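Local coordinates for 2-methyl-aconitate isomerase (Shewanella oneidensis, PDB 5K87), which catalyses the isomerization of 2-methyl-trans-aconitate to 2-methyl-cis-aconitate in the 2-methylcitrate cycle, by base-catalysed proton abstraction coupled to bond rotation, at residues I12-A16 with F29-P35; N86-D90 with L125-R130; K148-V154 with V179-N185; F198-V204 with I336-L340; P289-Y293 with V306-R311. The protein carries 1 engineered substitution. One frame throughout, in Å; residues are numbered along the deposited sequence. Where two conformers were deposited one is given.

Contact 1. Residues I12-A16 with F29-P35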
# COMPACT_ATOMS: atom_id res chain seq x y z
N ILE A 12 19.97 3.96 10.62
CA ILE A 12 20.13 2.81 11.50
C ILE A 12 19.37 1.61 10.92
O ILE A 12 18.46 1.77 10.11
CB ILE A 12 19.66 3.10 12.94
CG1 ILE A 12 18.16 3.40 12.99
CG2 ILE A 12 20.46 4.26 13.52
CD1 ILE A 12 17.53 3.12 14.34
N LYS A 13 19.79 0.42 11.33
CA LYS A 13 19.17 -0.83 10.93
C LYS A 13 18.56 -1.50 12.15
O LYS A 13 19.20 -1.56 13.21
CB LYS A 13 20.19 -1.77 10.29
CG LYS A 13 20.87 -1.22 9.05
CD LYS A 13 21.84 -2.24 8.46
CE LYS A 13 22.59 -1.66 7.27
N VAL A 14 17.33 -1.96 12.02
CA VAL A 14 16.64 -2.66 13.10
C VAL A 14 16.12 -3.99 12.55
O VAL A 14 15.43 -4.01 11.54
CB VAL A 14 15.47 -1.82 13.65
CG1 VAL A 14 14.79 -2.56 14.82
CG2 VAL A 14 15.95 -0.44 14.08
N ALA A 15 16.48 -5.09 13.20
CA ALA A 15 15.99 -6.39 12.77
C ALA A 15 14.47 -6.43 12.84
O ALA A 15 13.88 -6.03 13.85
CB ALA A 15 16.59 -7.49 13.63
N ALA A 16 13.83 -6.90 11.77
CA ALA A 16 12.39 -6.92 11.68
C ALA A 16 11.91 -7.94 10.67
O ALA A 16 12.67 -8.37 9.78
CB ALA A 16 11.86 -5.53 11.33
N PHE A 29 8.64 -6.89 15.40
CA PHE A 29 9.93 -6.75 16.07
C PHE A 29 9.96 -7.60 17.33
O PHE A 29 8.97 -7.65 18.08
CB PHE A 29 10.14 -5.31 16.54
CG PHE A 29 10.06 -4.27 15.46
CD1 PHE A 29 11.20 -3.87 14.78
CD2 PHE A 29 8.85 -3.68 15.15
CE1 PHE A 29 11.12 -2.89 13.80
CE2 PHE A 29 8.78 -2.70 14.17
CZ PHE A 29 9.91 -2.31 13.50
N ARG A 30 11.10 -8.22 17.59
CA ARG A 30 11.41 -8.72 18.92
C ARG A 30 11.83 -7.53 19.74
O ARG A 30 12.62 -6.70 19.27
CB ARG A 30 12.61 -9.65 18.90
CG ARG A 30 12.41 -11.05 18.39
CD ARG A 30 13.56 -11.95 18.89
NE ARG A 30 14.87 -11.37 18.58
CZ ARG A 30 16.04 -11.95 18.83
NH1 ARG A 30 16.08 -13.15 19.40
NH2 ARG A 30 17.16 -11.33 18.50
N LEU A 31 11.35 -7.45 20.97
CA LEU A 31 11.68 -6.35 21.86
C LEU A 31 13.19 -6.12 21.95
O LEU A 31 13.67 -4.99 21.84
CB LEU A 31 11.11 -6.62 23.25
CG LEU A 31 11.44 -5.60 24.33
CD1 LEU A 31 10.81 -4.25 24.01
CD2 LEU A 31 10.95 -6.09 25.68
N GLN A 32 13.95 -7.20 22.12
CA GLN A 32 15.39 -7.08 22.29
C GLN A 32 16.14 -6.56 21.06
O GLN A 32 17.30 -6.16 21.16
CB GLN A 32 16.00 -8.41 22.76
CG GLN A 32 16.04 -9.47 21.69
CD GLN A 32 16.32 -10.85 22.24
OE1 GLN A 32 17.47 -11.26 22.36
NE2 GLN A 32 15.26 -11.58 22.56
N ASP A 33 15.49 -6.58 19.90
CA ASP A 33 16.11 -6.07 18.68
C ASP A 33 15.94 -4.56 18.53
O ASP A 33 16.60 -3.94 17.69
CB ASP A 33 15.52 -6.78 17.46
CG ASP A 33 15.92 -8.25 17.39
OD1 ASP A 33 17.02 -8.59 17.89
OD2 ASP A 33 15.16 -9.05 16.82
N LEU A 34 15.07 -3.96 19.32
CA LEU A 34 14.83 -2.53 19.23
C LEU A 34 15.98 -1.75 19.84
O LEU A 34 16.64 -2.24 20.75
CB LEU A 34 13.54 -2.16 19.96
CG LEU A 34 12.25 -2.75 19.38
CD1 LEU A 34 11.07 -2.44 20.29
CD2 LEU A 34 12.02 -2.22 17.97
N PRO A 35 16.21 -0.52 19.35
CA PRO A 35 17.17 0.36 20.03
C PRO A 35 16.79 0.50 21.50
O PRO A 35 15.61 0.47 21.84
CB PRO A 35 16.99 1.69 19.30
CG PRO A 35 16.48 1.33 17.95
CD PRO A 35 15.61 0.11 18.16
O HOH W 1 13.00 -8.18 15.36
O HOH W 2 18.08 -4.92 15.57

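Contact 2. Residues N86-D90 with L125-R130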
# COMPACT_ATOMS: atom_id res chain seq x y z
N ASN A 86 1.47 -19.19 32.63
CA ASN A 86 0.77 -19.94 31.59
C ASN A 86 0.65 -19.19 30.26
O ASN A 86 -0.28 -19.42 29.49
CB ASN A 86 -0.61 -20.38 32.08
CG ASN A 86 -0.54 -21.08 33.43
OD1 ASN A 86 0.25 -22.00 33.62
ND2 ASN A 86 -1.34 -20.61 34.38
N HIS A 87 1.59 -18.28 30.01
CA HIS A 87 1.69 -17.63 28.70
C HIS A 87 3.10 -17.75 28.18
O HIS A 87 4.06 -17.84 28.96
CB HIS A 87 1.26 -16.17 28.76
CG HIS A 87 -0.19 -15.99 29.07
ND1 HIS A 87 -0.69 -16.16 30.34
CD2 HIS A 87 -1.24 -15.67 28.29
CE1 HIS A 87 -2.00 -15.95 30.33
NE2 HIS A 87 -2.36 -15.65 29.09
N ASP A 88 3.23 -17.75 26.86
CA ASP A 88 4.53 -17.88 26.23
C ASP A 88 5.13 -16.56 25.76
O ASP A 88 6.34 -16.33 25.87
CB ASP A 88 4.42 -18.83 25.04
CG ASP A 88 3.93 -20.19 25.44
OD1 ASP A 88 4.65 -20.86 26.21
OD2 ASP A 88 2.85 -20.62 24.99
N VAL A 89 4.30 -15.69 25.22
CA VAL A 89 4.81 -14.51 24.55
C VAL A 89 3.89 -13.34 24.86
O VAL A 89 2.67 -13.51 24.95
CB VAL A 89 4.93 -14.75 23.02
CG1 VAL A 89 3.58 -15.09 22.40
CG2 VAL A 89 5.58 -13.56 22.31
N ASP A 90 4.47 -12.16 25.07
CA ASP A 90 3.71 -10.92 25.22
C ASP A 90 3.62 -10.20 23.88
O ASP A 90 4.63 -10.06 23.16
CB ASP A 90 4.37 -9.98 26.22
CG ASP A 90 4.21 -10.41 27.65
OD1 ASP A 90 3.51 -11.41 27.93
OD2 ASP A 90 4.77 -9.71 28.52
N LEU A 125 11.04 -17.10 21.06
CA LEU A 125 10.26 -16.56 22.17
C LEU A 125 9.42 -17.62 22.86
O LEU A 125 8.74 -17.33 23.84
CB LEU A 125 9.38 -15.39 21.69
CG LEU A 125 10.17 -14.22 21.12
CD1 LEU A 125 9.22 -13.11 20.70
CD2 LEU A 125 11.18 -13.71 22.14
N ILE A 126 9.47 -18.85 22.35
CA ILE A 126 8.68 -19.94 22.90
C ILE A 126 9.59 -21.03 23.48
O ILE A 126 10.48 -21.50 22.78
CB ILE A 126 7.78 -20.60 21.83
CG1 ILE A 126 6.96 -19.55 21.06
CG2 ILE A 126 6.89 -21.67 22.46
CD1 ILE A 126 5.94 -18.83 21.90
N ASP A 127 9.35 -21.41 24.73
CA ASP A 127 10.05 -22.51 25.40
C ASP A 127 10.16 -23.68 24.44
O ASP A 127 9.15 -24.20 23.98
CB ASP A 127 9.26 -22.93 26.65
CG ASP A 127 9.97 -23.99 27.49
OD1 ASP A 127 10.96 -24.59 27.03
OD2 ASP A 127 9.50 -24.24 28.62
N ALA A 128 11.39 -24.10 24.15
CA ALA A 128 11.64 -25.18 23.20
C ALA A 128 10.89 -26.47 23.54
O ALA A 128 10.52 -27.23 22.65
CB ALA A 128 13.14 -25.46 23.08
N ALA A 129 10.65 -26.70 24.83
CA ALA A 129 9.91 -27.88 25.25
C ALA A 129 8.49 -27.92 24.69
O ALA A 129 7.88 -28.98 24.59
CB ALA A 129 9.90 -27.99 26.77
N ARG A 130 7.96 -26.75 24.32
CA ARG A 130 6.59 -26.65 23.83
C ARG A 130 6.48 -26.70 22.30
O ARG A 130 5.38 -26.66 21.75
CB ARG A 130 5.94 -25.35 24.31
CG ARG A 130 5.75 -25.28 25.82
CD ARG A 130 4.86 -24.09 26.18
NE ARG A 130 3.61 -24.10 25.44
CZ ARG A 130 2.47 -24.62 25.88
NH1 ARG A 130 1.38 -24.59 25.13
NH2 ARG A 130 2.43 -25.18 27.09

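Contact 3. Residues K148-V154 with V179-N185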
# COMPACT_ATOMS: atom_id res chain seq x y z
N LYS A 148 -5.54 -9.74 27.81
CA LYS A 148 -6.35 -10.93 27.50
C LYS A 148 -5.47 -12.05 26.95
O LYS A 148 -4.42 -11.79 26.37
CB LYS A 148 -7.41 -10.59 26.45
CG LYS A 148 -8.53 -9.68 26.93
CD LYS A 148 -9.40 -10.39 27.96
CE LYS A 148 -10.61 -9.55 28.35
NZ LYS A 148 -11.38 -10.21 29.44
N THR A 149 -5.91 -13.29 27.14
CA THR A 149 -5.23 -14.45 26.58
C THR A 149 -5.78 -14.78 25.20
O THR A 149 -7.00 -14.80 24.98
CB THR A 149 -5.46 -15.68 27.46
OG1 THR A 149 -4.94 -15.43 28.77
CG2 THR A 149 -4.80 -16.92 26.86
N ILE A 150 -4.87 -15.01 24.25
CA ILE A 150 -5.26 -15.50 22.93
C ILE A 150 -4.38 -16.69 22.60
O ILE A 150 -3.20 -16.68 22.90
CB ILE A 150 -5.11 -14.42 21.86
CG1 ILE A 150 -5.96 -13.20 22.23
CG2 ILE A 150 -5.49 -14.97 20.51
CD1 ILE A 150 -5.62 -12.00 21.41
N ILE A 151 -4.97 -17.74 22.03
CA ILE A 151 -4.22 -18.94 21.68
C ILE A 151 -4.08 -19.04 20.17
O ILE A 151 -5.04 -18.80 19.43
CB ILE A 151 -4.97 -20.19 22.18
CG1 ILE A 151 -5.30 -20.09 23.67
CG2 ILE A 151 -4.18 -21.45 21.87
CD1 ILE A 151 -4.09 -20.00 24.58
N ALA A 152 -2.88 -19.38 19.69
CA ALA A 152 -2.69 -19.65 18.27
C ALA A 152 -2.15 -21.06 18.10
O ALA A 152 -1.11 -21.40 18.68
CB ALA A 152 -1.74 -18.65 17.65
N HIS A 153 -2.85 -21.89 17.35
CA HIS A 153 -2.42 -23.26 17.09
C HIS A 153 -1.64 -23.26 15.79
O HIS A 153 -2.21 -23.30 14.70
CB HIS A 153 -3.61 -24.21 17.01
CG HIS A 153 -4.45 -24.22 18.25
ND1 HIS A 153 -4.08 -24.88 19.40
CD2 HIS A 153 -5.64 -23.63 18.52
CE1 HIS A 153 -5.01 -24.71 20.33
NE2 HIS A 153 -5.96 -23.95 19.82
N VAL A 154 -0.32 -23.20 15.90
CA VAL A 154 0.54 -23.04 14.73
C VAL A 154 1.11 -24.38 14.29
O VAL A 154 1.74 -25.07 15.09
CB VAL A 154 1.68 -22.06 15.02
CG1 VAL A 154 2.54 -21.84 13.78
CG2 VAL A 154 1.13 -20.73 15.56
N VAL A 179 -4.27 -21.54 10.54
CA VAL A 179 -3.90 -21.29 11.92
C VAL A 179 -5.16 -20.96 12.70
O VAL A 179 -5.76 -19.90 12.53
CB VAL A 179 -2.89 -20.13 12.03
CG1 VAL A 179 -2.54 -19.89 13.49
CG2 VAL A 179 -1.65 -20.44 11.21
N GLN A 180 -5.58 -21.89 13.55
CA GLN A 180 -6.75 -21.67 14.38
C GLN A 180 -6.39 -20.79 15.57
O GLN A 180 -5.38 -21.00 16.25
CB GLN A 180 -7.34 -23.02 14.80
CG GLN A 180 -7.73 -23.86 13.59
CD GLN A 180 -8.29 -25.21 13.95
OE1 GLN A 180 -8.15 -25.68 15.07
NE2 GLN A 180 -8.94 -25.85 12.98
N ILE A 181 -7.24 -19.78 15.81
CA ILE A 181 -7.04 -18.81 16.88
C ILE A 181 -8.18 -18.89 17.88
O ILE A 181 -9.32 -19.14 17.50
CB ILE A 181 -7.00 -17.38 16.32
CG1 ILE A 181 -6.01 -17.29 15.16
CG2 ILE A 181 -6.65 -16.38 17.41
CD1 ILE A 181 -4.60 -17.59 15.57
N GLU A 182 -7.88 -18.68 19.16
CA GLU A 182 -8.91 -18.69 20.19
C GLU A 182 -8.74 -17.53 21.14
O GLU A 182 -7.73 -17.44 21.86
CB GLU A 182 -8.85 -19.98 21.01
CG GLU A 182 -8.89 -21.23 20.17
CD GLU A 182 -8.80 -22.49 20.99
OE1 GLU A 182 -8.68 -23.58 20.39
OE2 GLU A 182 -8.85 -22.38 22.23
N PHE A 183 -9.75 -16.66 21.18
CA PHE A 183 -9.74 -15.49 22.04
C PHE A 183 -10.45 -15.89 23.32
O PHE A 183 -11.68 -16.01 23.35
CB PHE A 183 -10.48 -14.34 21.36
CG PHE A 183 -9.83 -13.87 20.08
CD1 PHE A 183 -9.94 -14.59 18.90
CD2 PHE A 183 -9.12 -12.67 20.05
CE1 PHE A 183 -9.35 -14.13 17.72
CE2 PHE A 183 -8.52 -12.22 18.88
CZ PHE A 183 -8.63 -12.94 17.72
N MET A 184 -9.68 -16.11 24.38
CA MET A 184 -10.25 -16.57 25.65
C MET A 184 -10.92 -15.44 26.41
O MET A 184 -10.41 -14.31 26.44
CB MET A 184 -9.16 -17.19 26.52
CG MET A 184 -8.38 -18.31 25.86
SD MET A 184 -9.40 -19.67 25.24
CE MET A 184 -10.14 -20.26 26.76
N ASN A 185 -12.07 -15.74 27.01
CA ASN A 185 -12.77 -14.80 27.89
C ASN A 185 -12.80 -13.37 27.33
O ASN A 185 -12.30 -12.44 27.95
CB ASN A 185 -12.12 -14.82 29.28
CG ASN A 185 -12.85 -13.95 30.30
OD1 ASN A 185 -14.07 -13.86 30.28
ND2 ASN A 185 -12.09 -13.31 31.18
O HOH W 3 -9.13 -12.89 24.37
O HOH W 4 -8.43 -13.77 28.41
O HOH W 5 -4.33 -24.51 13.45

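Contact 4. Residues F198-V204 with I336-L340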
# COMPACT_ATOMS: atom_id res chain seq x y z
N PHE A 198 -21.48 -5.54 28.15
CA PHE A 198 -22.39 -4.49 27.70
C PHE A 198 -22.29 -3.30 28.64
O PHE A 198 -22.98 -3.25 29.66
CB PHE A 198 -23.82 -5.03 27.66
CG PHE A 198 -24.01 -6.15 26.68
CD1 PHE A 198 -24.00 -5.90 25.32
CD2 PHE A 198 -24.16 -7.46 27.12
CE1 PHE A 198 -24.16 -6.93 24.41
CE2 PHE A 198 -24.32 -8.50 26.21
CZ PHE A 198 -24.31 -8.23 24.85
N PRO A 199 -21.42 -2.33 28.31
CA PRO A 199 -21.17 -1.20 29.23
C PRO A 199 -22.41 -0.41 29.62
O PRO A 199 -22.44 0.13 30.73
CB PRO A 199 -20.17 -0.33 28.45
CG PRO A 199 -20.23 -0.80 27.04
CD PRO A 199 -20.59 -2.25 27.10
N THR A 200 -23.42 -0.35 28.76
CA THR A 200 -24.67 0.34 29.11
C THR A 200 -25.59 -0.53 29.96
O THR A 200 -26.59 -0.05 30.50
CB THR A 200 -25.46 0.76 27.87
OG1 THR A 200 -25.97 -0.41 27.22
CG2 THR A 200 -24.57 1.54 26.90
N GLY A 201 -25.28 -1.82 30.05
CA GLY A 201 -26.12 -2.76 30.77
C GLY A 201 -27.28 -3.28 29.94
O GLY A 201 -28.07 -4.10 30.42
N ASN A 202 -27.38 -2.81 28.70
CA ASN A 202 -28.47 -3.20 27.81
C ASN A 202 -27.97 -3.92 26.57
O ASN A 202 -26.89 -3.59 26.05
CB ASN A 202 -29.26 -1.96 27.37
CG ASN A 202 -29.74 -1.14 28.55
OD1 ASN A 202 -30.27 -1.68 29.52
ND2 ASN A 202 -29.55 0.17 28.47
N LEU A 203 -28.74 -4.88 26.09
CA LEU A 203 -28.42 -5.62 24.87
C LEU A 203 -28.56 -4.72 23.65
O LEU A 203 -27.79 -4.82 22.70
CB LEU A 203 -29.34 -6.82 24.71
CG LEU A 203 -29.25 -7.88 25.80
CD1 LEU A 203 -30.20 -9.03 25.52
CD2 LEU A 203 -27.82 -8.36 25.92
N VAL A 204 -29.57 -3.86 23.69
CA VAL A 204 -29.79 -2.86 22.65
C VAL A 204 -30.06 -1.53 23.32
O VAL A 204 -30.60 -1.47 24.43
CB VAL A 204 -30.97 -3.23 21.71
CG1 VAL A 204 -30.74 -4.59 21.06
CG2 VAL A 204 -32.29 -3.20 22.47
N ILE A 336 -25.37 -13.90 21.98
CA ILE A 336 -26.22 -13.38 23.04
C ILE A 336 -27.59 -13.01 22.47
O ILE A 336 -27.72 -12.02 21.74
CB ILE A 336 -25.61 -12.14 23.68
CG1 ILE A 336 -24.17 -12.41 24.13
CG2 ILE A 336 -26.46 -11.68 24.86
CD1 ILE A 336 -24.05 -13.49 25.17
N PRO A 337 -28.62 -13.81 22.79
CA PRO A 337 -29.95 -13.57 22.21
C PRO A 337 -30.45 -12.16 22.49
O PRO A 337 -30.41 -11.71 23.64
CB PRO A 337 -30.82 -14.61 22.91
CG PRO A 337 -29.87 -15.72 23.24
CD PRO A 337 -28.59 -15.03 23.61
N GLY A 338 -30.87 -11.46 21.45
CA GLY A 338 -31.42 -10.13 21.61
C GLY A 338 -30.54 -8.97 21.17
O GLY A 338 -31.03 -7.86 21.03
N THR A 339 -29.24 -9.19 20.99
CA THR A 339 -28.40 -8.11 20.44
C THR A 339 -28.80 -7.87 18.99
O THR A 339 -29.42 -8.73 18.36
CB THR A 339 -26.90 -8.43 20.48
OG1 THR A 339 -26.61 -9.48 19.56
CG2 THR A 339 -26.43 -8.79 21.88
N LEU A 340 -28.45 -6.71 18.45
CA LEU A 340 -28.76 -6.43 17.05
C LEU A 340 -28.08 -7.42 16.12
O LEU A 340 -28.60 -7.75 15.06
CB LEU A 340 -28.35 -5.00 16.68
CG LEU A 340 -29.16 -3.87 17.31
CD1 LEU A 340 -28.88 -2.57 16.57
CD2 LEU A 340 -30.65 -4.18 17.29

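Contact 5. Residues P289-Y293 with V306-R311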
# COMPACT_ATOMS: atom_id res chain seq x y z
N PRO A 289 -29.68 -8.68 7.80
CA PRO A 289 -29.91 -10.10 7.51
C PRO A 289 -29.24 -10.50 6.20
O PRO A 289 -28.86 -9.64 5.41
CB PRO A 289 -31.44 -10.17 7.37
CG PRO A 289 -31.96 -9.00 8.13
CD PRO A 289 -30.95 -7.92 7.91
N PRO A 290 -29.09 -11.81 5.96
CA PRO A 290 -28.46 -12.30 4.73
C PRO A 290 -29.07 -11.71 3.48
O PRO A 290 -30.30 -11.56 3.37
CB PRO A 290 -28.74 -13.80 4.78
CG PRO A 290 -28.81 -14.11 6.23
CD PRO A 290 -29.48 -12.92 6.85
N LYS A 291 -28.21 -11.39 2.53
CA LYS A 291 -28.63 -10.90 1.22
C LYS A 291 -27.47 -11.20 0.29
O LYS A 291 -26.30 -11.08 0.67
CB LYS A 291 -28.94 -9.40 1.28
CG LYS A 291 -29.57 -8.85 0.01
CD LYS A 291 -29.95 -7.38 0.16
CE LYS A 291 -30.75 -6.90 -1.04
NZ LYS A 291 -31.08 -5.45 -0.96
N SER A 292 -27.80 -11.60 -0.94
CA SER A 292 -26.78 -11.94 -1.92
C SER A 292 -26.05 -10.70 -2.41
O SER A 292 -26.65 -9.63 -2.53
CB SER A 292 -27.42 -12.67 -3.11
OG SER A 292 -26.46 -13.05 -4.07
N TYR A 293 -24.76 -10.83 -2.69
CA TYR A 293 -23.98 -9.74 -3.26
C TYR A 293 -22.70 -10.24 -3.90
O TYR A 293 -22.20 -11.31 -3.57
CB TYR A 293 -23.65 -8.68 -2.21
CG TYR A 293 -22.74 -9.17 -1.10
CD1 TYR A 293 -23.27 -9.87 -0.02
CD2 TYR A 293 -21.37 -8.93 -1.12
CE1 TYR A 293 -22.46 -10.33 1.01
CE2 TYR A 293 -20.54 -9.40 -0.09
CZ TYR A 293 -21.10 -10.09 0.96
OH TYR A 293 -20.32 -10.56 1.99
N VAL A 306 -24.49 -17.26 4.29
CA VAL A 306 -24.19 -16.49 5.49
C VAL A 306 -25.38 -16.42 6.44
O VAL A 306 -26.53 -16.60 6.04
CB VAL A 306 -23.75 -15.04 5.14
CG1 VAL A 306 -22.44 -15.06 4.37
CG2 VAL A 306 -24.85 -14.32 4.38
N ASP A 307 -25.08 -16.14 7.70
CA ASP A 307 -26.10 -15.93 8.72
C ASP A 307 -26.49 -14.46 8.84
O ASP A 307 -27.57 -14.14 9.34
CB ASP A 307 -25.61 -16.45 10.07
CG ASP A 307 -25.36 -17.94 10.05
OD1 ASP A 307 -26.34 -18.70 9.90
OD2 ASP A 307 -24.19 -18.35 10.19
N LEU A 308 -25.60 -13.56 8.42
CA LEU A 308 -25.86 -12.12 8.46
C LEU A 308 -24.78 -11.40 7.66
O LEU A 308 -23.79 -12.01 7.25
CB LEU A 308 -25.90 -11.59 9.90
CG LEU A 308 -24.56 -11.44 10.62
CD1 LEU A 308 -24.72 -10.51 11.81
CD2 LEU A 308 -24.01 -12.78 11.09
N LEU A 309 -24.99 -10.11 7.43
CA LEU A 309 -24.00 -9.24 6.81
C LEU A 309 -23.47 -8.28 7.85
O LEU A 309 -24.24 -7.74 8.66
CB LEU A 309 -24.65 -8.43 5.70
CG LEU A 309 -25.33 -9.26 4.62
CD1 LEU A 309 -25.86 -8.35 3.54
CD2 LEU A 309 -24.40 -10.30 4.04
N VAL A 310 -22.16 -8.06 7.84
CA VAL A 310 -21.56 -7.03 8.69
C VAL A 310 -20.51 -6.26 7.91
O VAL A 310 -19.65 -6.86 7.26
CB VAL A 310 -20.90 -7.60 9.96
CG1 VAL A 310 -20.50 -6.46 10.89
CG2 VAL A 310 -21.82 -8.59 10.69
N ARG A 311 -20.60 -4.94 7.98
CA ARG A 311 -19.59 -4.04 7.44
C ARG A 311 -19.06 -3.24 8.60
O ARG A 311 -19.83 -2.82 9.46
CB ARG A 311 -20.22 -3.11 6.42
CG ARG A 311 -20.04 -3.54 4.97
CD ARG A 311 -20.59 -4.92 4.67
NE ARG A 311 -20.56 -5.15 3.23
CZ ARG A 311 -20.71 -6.34 2.65
NH1 ARG A 311 -20.92 -7.43 3.37
NH2 ARG A 311 -20.67 -6.42 1.33

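Contact 1. Residues I12-A16 with F29-P35
A16 and F29 lie opposite each other in an antiparallel hairpin, CA to CA 5.0 Å, but beyond R30 the chain leaves its partner strand, winds through a 3-10 turn at L31-D33 and comes back beside A15 and V14. V14 has the most surface covered. Its CG1 sits between the F29 ring, 3.8 Å from F29 CE1, and the D33 carbonyl, 3.7 Å from D33 O, turned there by a chi1 of -178°. Its CG2 leans on the P35 ring at CD, and I12 CD1 touches the same ring farther along, at CG. A16 CB also reaches the F29 ring, 3.7 Å from CE1. Where the two backbones part, water bridges the polar groups. One molecule donates to A15 O (2.8 Å) and to D33 OD2 and accepts from R30 N; a second accepts from A15 N and donates to D33 O (2.8 Å). R30 holds the D33 carboxylate side-on, with NE on OD2 and NH2 on OD1 (2.8 Å), which fixes the oxygen that the first water uses. Strand 12-21 is bonded along its other edge to strand 393-396, through I12 with V396 and V14 with V394. F29 pairs with V77 and L79 of strand 75-81, while helix 43-53 packs L49 on F29 and L48 on L34 and P35.

Contact 2. Residues N86-D90 with L125-R130
D88 buries the most surface here, and it meets two different residues of the loop after helix 113-122. Its CB packs against I126 CD1 at 3.5 Å, while its carboxylate lies obliquely across the bent end of R130. R130 CD lies 3.2 Å from D88 OD1, and the bend at chi3 (52°) swings NE to 3.5 Å from the same oxygen. That oxygen stands well out of the guanidinium plane and no N-H points at it, making this an attraction between charges without a hydrogen bond. The directed bonds go to others: D88 OD1 forms a salt bridge with R140, and R130 NH1 donates to T138 O. V89 adds the apolar half, its CG2 4.0 Å from L125 CD1 and its CB 4.3 Å from I126 CD1, with A120 of helix 113-122 and V139 of strand 135-143 closing round them. With an alanine in place of D88 the carboxylate is gone, and R130 and R140, whose NH2 groups are already close, would probably be left without the anion they share. With two arginines beside it, the buried D88 carboxylate is likely to stay ionised, holding the residue just before strand 89-96 to this loop partly by charge.

Contact 3. Residues K148-V154 with V179-N185
I150 and F183 stand side by side on neighbouring strands of an antiparallel ladder, in the half of this diaminopimelate-epimerase-like fold that wraps helix 113-122; I151 and E182 form a hydrogen-bonded pair in it. The I150, A152, I181 and F183 face looks toward that helix. I150 CG2 rides over the middle of the F183 ring, 4.3 Å above its plane, and also meets I181 CG2 at 3.6 Å. The I181 branch then swings its CD1 into the low spot left by A152, 3.7 Å from its CB. The F183 side chain comes within about 7 Å of the bound malonate, which places this packing near the substrate site. Across the sheet, I151 CG2 lies under one face of the H153 imidazole, toward the rim and 3.6 Å from its plane, and T149 CG2 lies alongside M184 CG. E182, extended beyond CG, brings OE1 to 2.8 Å from H153 NE2 in a somewhat bent bond (149°) that arrives steeply above the carboxylate plane. T138 OG1 holds H153 ND1 and K379 takes E182 OE2, so the imidazole is tied at both nitrogens. A leucine in place of H153 would probably leave E182 OE1 and T138 OG1 without their shared partner. At the K148 end of the ladder K148, bonded also to A187 O, sets its NZ 2.8 Å from N185 O, almost straight out from the carbonyl (175°).

Contact 4. Residues F198-V204 with I336-L340
L203 and I336 make an apolar touch between these two loops: L203 CD2 lies 3.7 Å from I336 CG2, the side chains crossing at about a right angle. The same L203 methyl sits over one face of the F198 ring, toward its rim and 3.5 Å above its plane. From there the far end of the ring reaches across, with CZ 3.7 Å from T339 CG2 and 4.1 Å from I336 CG2. V204 CG1 meets L340 CD2 at 3.8 Å. A second kind of contact sets methyls against carbonyls, L203 CD1 being 3.3 Å from P337 O and V204 CG1 3.3 Å from G338 O. This leaves little room at G338, where a CB would come about 3.0 Å from L203 CD1. The hydrogen bonds stay within each loop or go to its neighbours. F198 to G201 is a type I turn, overlapped by an ST turn in which N202 N donates to T200 OG1; I336 to T339 is a type II turn closed by a weak bond. T339 is the N-cap of helix 340-344; its OG1 (chi1 68°) accepts from N342 N and also bonds A333 O. The T218 hydroxyl of strand 213-221 bonds L203 O and L340 N; I220 of that strand backs F198, and W375 of strand 374-391 covers I336 and P337.

Contact 5. Residues P289-Y293 with V306-R311
The Y293 ring carries the R311 guanidinium over one face, and K291 O lies in plane at its edge. This is a cation-pi pair, with R311 CZ 4.4 Å from the ring centroid and 26° off the normal, but the two planes stand 76° apart. The guanidinium thus comes down edge-first, its NH2 3.3 Å above the ring and offset toward the rim. Y293 can lie there because CG sits between its backbone N and carbonyl carbon (chi1 64°), while the R311 chain bends at chi2 to meet it from the opposite direction. R311 NE donates to E240 O and Y293 OH bonds H357 O, so both flat groups are anchored from outside. Structurally, P289-Y293 belongs to the connection between antiparallel neighbours 283-288 and 308-314, and it runs nearly square to residues 306-311. L309 fills the angle, with CD2 3.6 Å from Y293 CE1, CG 3.6 Å from P289 O and CD1 on K291 CB. K291 O, buried here, has no hydrogen-bond partner. The R311 side chain is about 8 Å from that of the substrate-binding H319, which puts the pair near, though not at, the substrate site. At the other end P290 rests on the V306 and D307 carbonyls, its CG 3.4 Å from V306 O and 3.3 Å from D307 O.

From the N terminus, contact 1 closes the first hairpin, strands 12-21 and 24-30. Contact 2 then closes a loop that runs through strand 89-96 and helix 113-122, and contact 3 pairs strand 148-157 with strand 179-184. These three follow one another in series. Contacts 2 and 3 touch where H87 NE2 meets T149 OG1, joining the turn before strand 89-96 to the ladder. Contact 4 closes a far longer loop, from residue 204 to 336, and contact 5 is nested inside it, on the excursion between strands 283-288 and 308-314. Contacts 4 and 5 lie on the opposite side of the chain's centre from contact 1, with centres about 43 Å from it.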